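Local coordinates for 3-oxoacyl-(Acyl-carrier protein) synthase (Burkholderia xenovorans, PDB 4EFI) that probably catalyses the condensation step of fatty-acid-type chain building, as a member of the beta-ketoacyl-[acyl-carrier-protein] synthase III family with the thiolase fold, at residues A[99-104]-A[210-215]; A[251-256]-A[336-341]. All blocks are in the same frame, centred on the assembly; numbering follows the deposited sequence.

The two contacts follow one another along the chain, interaction 1 closing before interaction 2 opens, and they sit far apart: their centres lie about 33 Å apart and their nearest atoms about 18 Å. Interaction 1 (99-104 with 210-215) is a surface meeting of two loops, its centre about 21 Å from the centre of the chain, where one arginine reaches across to a backbone carbonyl. Interaction 2 (251-256 with 336-341) is buried, about 16 Å from that centre, and seats a helix on a strand of the five-stranded sheet. One joins exposed loops by a charged side chain, the other joins regular elements through small side chains.

Interaction 1 of 2, residues A[99-104]-A[210-215]; sequences NYRLPA and GGFKPY
From segment 99-104, in the loop that follows strand 90-94, Arg101 alone makes the contact, meeting Gly210 and Phe212 of the loop that follows strand 205-206. The backbones stay well apart, the nearest CA atoms, those of Arg101 and Gly211, being 9.1 Å from each other. The polar part is a forked grip on a single acceptor: NH1 and NH2 of Arg101 each donate a hydrogen bond of 2.9 Å to the carbonyl O of Gly210. That oxygen lies almost in the guanidinium plane, at the end edge between the two terminal nitrogens, so neither N-H points straight at it; the N-H...O angle is 145° at NH1 and similar at NH2. Seen from the carbonyl, the donors differ. NH1 lies in its plane, whereas NH2 stands 35° out of it and not on a lone pair, so the two bonds are not equivalent. Reach comes from an arginine chain stretched out from CG to NE.

The apolar part is small and involves Phe212. Its ring offers CZ and CE1 to the arginine, and CD of Arg101 comes to 3.8 Å from Phe212 CZ, approaching obliquely. CE1 of the same ring lies 3.9 Å from Arg101 NH1. Ring and guanidinium planes are inclined by 67°, well short of a parallel stack. Phe212 thus flanks the outer half of the arginine chain while the carbonyl O of Gly210 takes the guanidinium end.

Behind the second loop, Tyr215 turns its hydroxyl to a hydrogen bond with Asp220. All the touching residues are exposed, and the two segments bury just 142 Å² between them. A charged guanidinium whose two N-H groups converge on one neutral carbonyl, at an exposed surface, implies a modest bridge between loops: directional at the guanidinium, yet probably adding little stability.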
loop_
_atom_site.group_PDB
_atom_site.type_symbol
_atom_site.label_atom_id
_atom_site.label_comp_id
_atom_site.label_asym_id
_atom_site.label_seq_id
_atom_site.Cartn_x
_atom_site.Cartn_y
_atom_site.Cartn_z
ATOM N N ASN A 99 12.100 -10.311 -4.988
ATOM C CA ASN A 99 12.465 -11.611 -5.543
ATOM C C ASN A 99 13.709 -12.207 -4.889
ATOM O O ASN A 99 13.736 -13.389 -4.534
ATOM C CB ASN A 99 12.748 -11.495 -7.059
ATOM C CG ASN A 99 11.502 -11.383 -7.898
ATOM O OD1 ASN A 99 10.391 -11.248 -7.380
ATOM N ND2 ASN A 99 11.674 -11.419 -9.209
ATOM N N TYR A 100 14.761 -11.380 -4.794
ATOM C CA TYR A 100 16.092 -11.816 -4.385
ATOM C C TYR A 100 16.657 -10.900 -3.310
ATOM O O TYR A 100 16.271 -9.735 -3.202
ATOM C CB TYR A 100 17.107 -11.783 -5.563
ATOM C CG TYR A 100 16.569 -12.411 -6.821
ATOM C CD1 TYR A 100 16.223 -13.746 -6.850
ATOM C CD2 TYR A 100 16.337 -11.652 -7.949
ATOM C CE1 TYR A 100 15.683 -14.326 -7.983
ATOM C CE2 TYR A 100 15.803 -12.222 -9.100
ATOM C CZ TYR A 100 15.478 -13.560 -9.097
ATOM O OH TYR A 100 14.910 -14.159 -10.222
ATOM N N ARG A 101 17.606 -11.392 -2.550
ATOM C CA ARG A 101 18.381 -10.514 -1.685
ATOM C C ARG A 101 19.136 -9.508 -2.535
ATOM O O ARG A 101 19.314 -8.345 -2.134
ATOM C CB ARG A 101 19.354 -11.307 -0.838
ATOM C CG ARG A 101 18.688 -12.325 0.092
ATOM C CD ARG A 101 19.653 -12.764 1.182
ATOM N NE ARG A 101 19.099 -13.784 2.086
ATOM C CZ ARG A 101 18.268 -13.538 3.095
ATOM N NH1 ARG A 101 17.860 -12.299 3.372
ATOM N NH2 ARG A 101 17.858 -14.547 3.843
ATOM N N LEU A 102 19.615 -9.953 -3.700
ATOM C CA LEU A 102 20.267 -9.097 -4.686
ATOM C C LEU A 102 20.277 -9.911 -5.979
ATOM O O LEU A 102 20.373 -11.136 -5.919
ATOM C CB LEU A 102 21.676 -8.675 -4.248
ATOM C CG LEU A 102 22.712 -9.782 -4.128
ATOM C CD1 LEU A 102 23.540 -9.988 -5.407
ATOM C CD2 LEU A 102 23.663 -9.500 -2.957
ATOM N N PRO A 103 20.115 -9.266 -7.135
ATOM C CA PRO A 103 19.885 -7.846 -7.308
ATOM C C PRO A 103 18.479 -7.420 -6.936
ATOM O O PRO A 103 17.586 -8.243 -6.747
ATOM C CB PRO A 103 20.044 -7.668 -8.812
ATOM C CG PRO A 103 19.553 -8.976 -9.403
ATOM C CD PRO A 103 19.986 -10.006 -8.409
ATOM N N ALA A 104 18.286 -6.115 -6.845
ATOM C CA ALA A 104 16.979 -5.543 -6.605
ATOM C C ALA A 104 15.972 -5.915 -7.698
ATOM O O ALA A 104 16.302 -6.007 -8.886
ATOM C CB ALA A 104 17.102 -4.040 -6.508
ATOM N N GLY A 210 15.476 -13.885 9.122
ATOM C CA GLY A 210 15.374 -13.884 7.674
ATOM C C GLY A 210 16.255 -12.835 7.047
ATOM O O GLY A 210 16.487 -12.879 5.839
ATOM N N GLY A 211 16.687 -11.859 7.840
ATOM C CA GLY A 211 17.690 -10.887 7.418
ATOM C C GLY A 211 19.030 -11.177 8.063
ATOM O O GLY A 211 19.322 -12.304 8.420
ATOM N N PHE A 212 19.863 -10.153 8.231
ATOM C CA PHE A 212 21.239 -10.367 8.637
ATOM C C PHE A 212 21.505 -10.048 10.101
ATOM O O PHE A 212 22.633 -10.155 10.556
ATOM C CB PHE A 212 22.178 -9.643 7.650
ATOM C CG PHE A 212 22.166 -10.279 6.290
ATOM C CD1 PHE A 212 21.269 -9.910 5.324
ATOM C CD2 PHE A 212 23.024 -11.327 6.020
ATOM C CE1 PHE A 212 21.232 -10.539 4.106
ATOM C CE2 PHE A 212 22.998 -11.969 4.792
ATOM C CZ PHE A 212 22.099 -11.565 3.838
ATOM N N LYS A 213 20.467 -9.731 10.864
ATOM C CA LYS A 213 20.647 -9.599 12.306
ATOM C C LYS A 213 19.414 -10.110 13.034
ATOM O O LYS A 213 18.571 -9.290 13.407
ATOM C CB LYS A 213 20.915 -8.128 12.673
ATOM C CG LYS A 213 21.338 -7.873 14.139
ATOM C CD LYS A 213 21.556 -6.381 14.443
ATOM C CE LYS A 213 21.885 -6.116 15.908
ATOM N NZ LYS A 213 23.286 -6.483 16.233
ATOM N N PRO A 214 19.325 -11.451 13.260
ATOM C CA PRO A 214 18.121 -12.044 13.853
ATOM C C PRO A 214 17.760 -11.368 15.164
ATOM O O PRO A 214 18.599 -11.221 16.043
ATOM C CB PRO A 214 18.497 -13.516 14.056
ATOM C CG PRO A 214 19.986 -13.583 13.940
ATOM C CD PRO A 214 20.390 -12.443 13.041
ATOM N N TYR A 215 16.511 -10.929 15.270
ATOM C CA TYR A 215 15.977 -10.400 16.515
ATOM C C TYR A 215 15.987 -11.494 17.589
ATOM O O TYR A 215 15.826 -12.675 17.275
ATOM C CB TYR A 215 14.561 -9.923 16.261
ATOM C CG TYR A 215 13.824 -9.369 17.454
ATOM C CD1 TYR A 215 13.873 -8.015 17.763
ATOM C CD2 TYR A 215 13.030 -10.186 18.245
ATOM C CE1 TYR A 215 13.173 -7.503 18.831
ATOM C CE2 TYR A 215 12.335 -9.678 19.322
ATOM C CZ TYR A 215 12.416 -8.346 19.614
ATOM O OH TYR A 215 11.712 -7.834 20.671
#

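Interaction 2 of 2, residues A[251-256]-A[336-341]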
loop_
_atom_site.group_PDB
_atom_site.type_symbol
_atom_site.label_atom_id
_atom_site.label_comp_id
_atom_site.label_asym_id
_atom_site.label_seq_id
_atom_site.Cartn_x
_atom_site.Cartn_y
_atom_site.Cartn_z
ATOM N N SER A 251 -5.784 15.341 10.406
ATOM C CA SER A 251 -6.092 16.733 10.702
ATOM C C SER A 251 -5.093 17.669 10.028
ATOM O O SER A 251 -5.465 18.619 9.341
ATOM C CB SER A 251 -6.089 16.963 12.214
ATOM O OG SER A 251 -6.352 18.315 12.529
ATOM N N ARG A 252 -3.812 17.388 10.221
ATOM C CA ARG A 252 -2.773 18.289 9.709
ATOM C C ARG A 252 -2.725 18.281 8.189
ATOM O O ARG A 252 -2.508 19.319 7.553
ATOM C CB ARG A 252 -1.407 17.970 10.315
ATOM C CG ARG A 252 -0.330 18.945 9.897
ATOM C CD ARG A 252 -0.551 20.365 10.410
ATOM N NE ARG A 252 0.494 21.228 9.853
ATOM C CZ ARG A 252 0.395 22.524 9.641
ATOM N NH1 ARG A 252 -0.705 23.183 9.976
ATOM N NH2 ARG A 252 1.419 23.174 9.097
ATOM N N THR A 253 -2.958 17.105 7.605
ATOM C CA THR A 253 -3.001 16.985 6.152
ATOM C C THR A 253 -4.103 17.871 5.589
ATOM O O THR A 253 -3.896 18.617 4.617
ATOM C CB THR A 253 -3.223 15.521 5.716
ATOM O OG1 THR A 253 -2.112 14.724 6.154
ATOM C CG2 THR A 253 -3.338 15.430 4.210
ATOM N N LEU A 254 -5.285 17.793 6.194
ATOM C CA LEU A 254 -6.418 18.600 5.763
ATOM C C LEU A 254 -6.072 20.079 5.858
ATOM O O LEU A 254 -6.378 20.857 4.953
ATOM C CB LEU A 254 -7.658 18.289 6.602
ATOM C CG LEU A 254 -8.292 16.940 6.244
ATOM C CD1 LEU A 254 -9.446 16.585 7.160
ATOM C CD2 LEU A 254 -8.768 16.944 4.808
ATOM N N ASP A 255 -5.418 20.466 6.945
ATOM C CA ASP A 255 -5.101 21.869 7.175
ATOM C C ASP A 255 -4.151 22.409 6.097
ATOM O O ASP A 255 -4.369 23.487 5.553
ATOM C CB ASP A 255 -4.511 22.062 8.583
ATOM C CG ASP A 255 -5.547 21.896 9.690
ATOM O OD1 ASP A 255 -6.766 21.950 9.413
ATOM O OD2 ASP A 255 -5.140 21.709 10.860
ATOM N N ILE A 256 -3.108 21.656 5.765
ATOM C CA ILE A 256 -2.110 22.145 4.797
ATOM C C ILE A 256 -2.554 22.078 3.327
ATOM O O ILE A 256 -2.033 22.809 2.481
ATOM C CB ILE A 256 -0.722 21.463 4.964
ATOM C CG1 ILE A 256 -0.747 19.982 4.554
ATOM C CG2 ILE A 256 -0.217 21.644 6.396
ATOM C CD1 ILE A 256 0.646 19.319 4.581
ATOM N N TRP A 336 4.335 6.446 9.029
ATOM C CA TRP A 336 3.021 6.918 8.601
ATOM C C TRP A 336 3.201 7.996 7.546
ATOM O O TRP A 336 4.212 8.702 7.528
ATOM C CB TRP A 336 2.202 7.440 9.786
ATOM C CG TRP A 336 2.824 8.551 10.548
ATOM C CD1 TRP A 336 2.561 9.874 10.400
ATOM C CD2 TRP A 336 3.788 8.455 11.606
ATOM N NE1 TRP A 336 3.315 10.616 11.273
ATOM C CE2 TRP A 336 4.053 9.764 12.053
ATOM C CE3 TRP A 336 4.442 7.380 12.231
ATOM C CZ2 TRP A 336 4.988 10.042 13.058
ATOM C CZ3 TRP A 336 5.342 7.651 13.245
ATOM C CH2 TRP A 336 5.609 8.971 13.652
ATOM N N ALA A 337 2.233 8.131 6.646
ATOM C CA ALA A 337 2.392 9.065 5.542
ATOM C C ALA A 337 1.050 9.393 4.926
ATOM O O ALA A 337 0.151 8.537 4.874
ATOM C CB ALA A 337 3.346 8.517 4.493
ATOM N N SER A 338 0.906 10.629 4.466
ATOM C CA SER A 338 -0.305 11.060 3.770
ATOM C C SER A 338 0.001 11.712 2.439
ATOM O O SER A 338 1.114 12.177 2.185
ATOM C CB SER A 338 -1.083 12.053 4.621
ATOM O OG SER A 338 -0.315 13.234 4.746
ATOM N N ALA A 339 -1.024 11.742 1.580
ATOM C CA ALA A 339 -1.018 12.506 0.336
ATOM C C ALA A 339 -2.388 13.134 0.186
ATOM O O ALA A 339 -3.406 12.486 0.454
ATOM C CB ALA A 339 -0.729 11.613 -0.846
ATOM N N ALA A 340 -2.429 14.370 -0.265
ATOM C CA ALA A 340 -3.684 15.029 -0.562
ATOM C C ALA A 340 -3.497 15.741 -1.873
ATOM O O ALA A 340 -2.630 16.591 -2.001
ATOM C CB ALA A 340 -4.043 16.026 0.514
ATOM N N LEU A 341 -4.334 15.406 -2.852
ATOM C CA LEU A 341 -4.184 15.947 -4.189
ATOM C C LEU A 341 -5.432 15.630 -5.031
ATOM O O LEU A 341 -6.233 14.756 -4.691
ATOM C CB LEU A 341 -2.921 15.403 -4.884
ATOM C CG LEU A 341 -2.978 13.979 -5.429
ATOM C CD1 LEU A 341 -1.703 13.661 -6.190
ATOM C CD2 LEU A 341 -3.199 12.947 -4.350
#
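Thr253 OG1 is the polar atom on which this helix-to-strand contact turns: it accepts a hydrogen bond of 2.7 Å from Ser338 OG and donates its own hydrogen to the carbonyl O of Leu249, one turn earlier in its own helix. The setting is the layered alpha/beta arrangement of the thiolase fold, with helix 235-257 lying against strand 335-343 of a mixed five-stranded sheet. Thr253 and Ser338 are the closest pair by backbone too, their CA atoms 6.9 Å apart.

The torsions share out the threonine's two branches. With chi1 at -63°, OG1 lies beside the backbone N and anti to the carbonyl carbon, where it can meet both Leu249 O and the serine, while CG2, anti to the backbone N, is left for apolar packing. On the strand, Ser338 sets OG between its own N and carbonyl carbon (chi1 66°), and CB of Ser338 comes to 3.2 Å from Thr253 OG1. Ile194 N of the adjoining strand 190-197 donates a weak hydrogen bond to Ser338 OG, giving a relay from Ile194 N to Ser338 OG to Thr253 OG1 to Leu249 O that runs from the sheet to the helix backbone. All three touching residues are buried, and these bonds give the hydroxyls partners inside the protein.

Along the strand, side chains alternate: Ser338 and Ala340 point toward the helix, whereas Ala337 and Ala339 point away and pack on Pro132 of helix 130-143, beyond the other face of the sheet. The strand thus lies between helix 235-257 on one face and helix 130-143 on the other. Next to the hydroxyl pair, Thr253 CG2 rests against the methyl of Ala340, with CG2 and CB 3.8 Å apart.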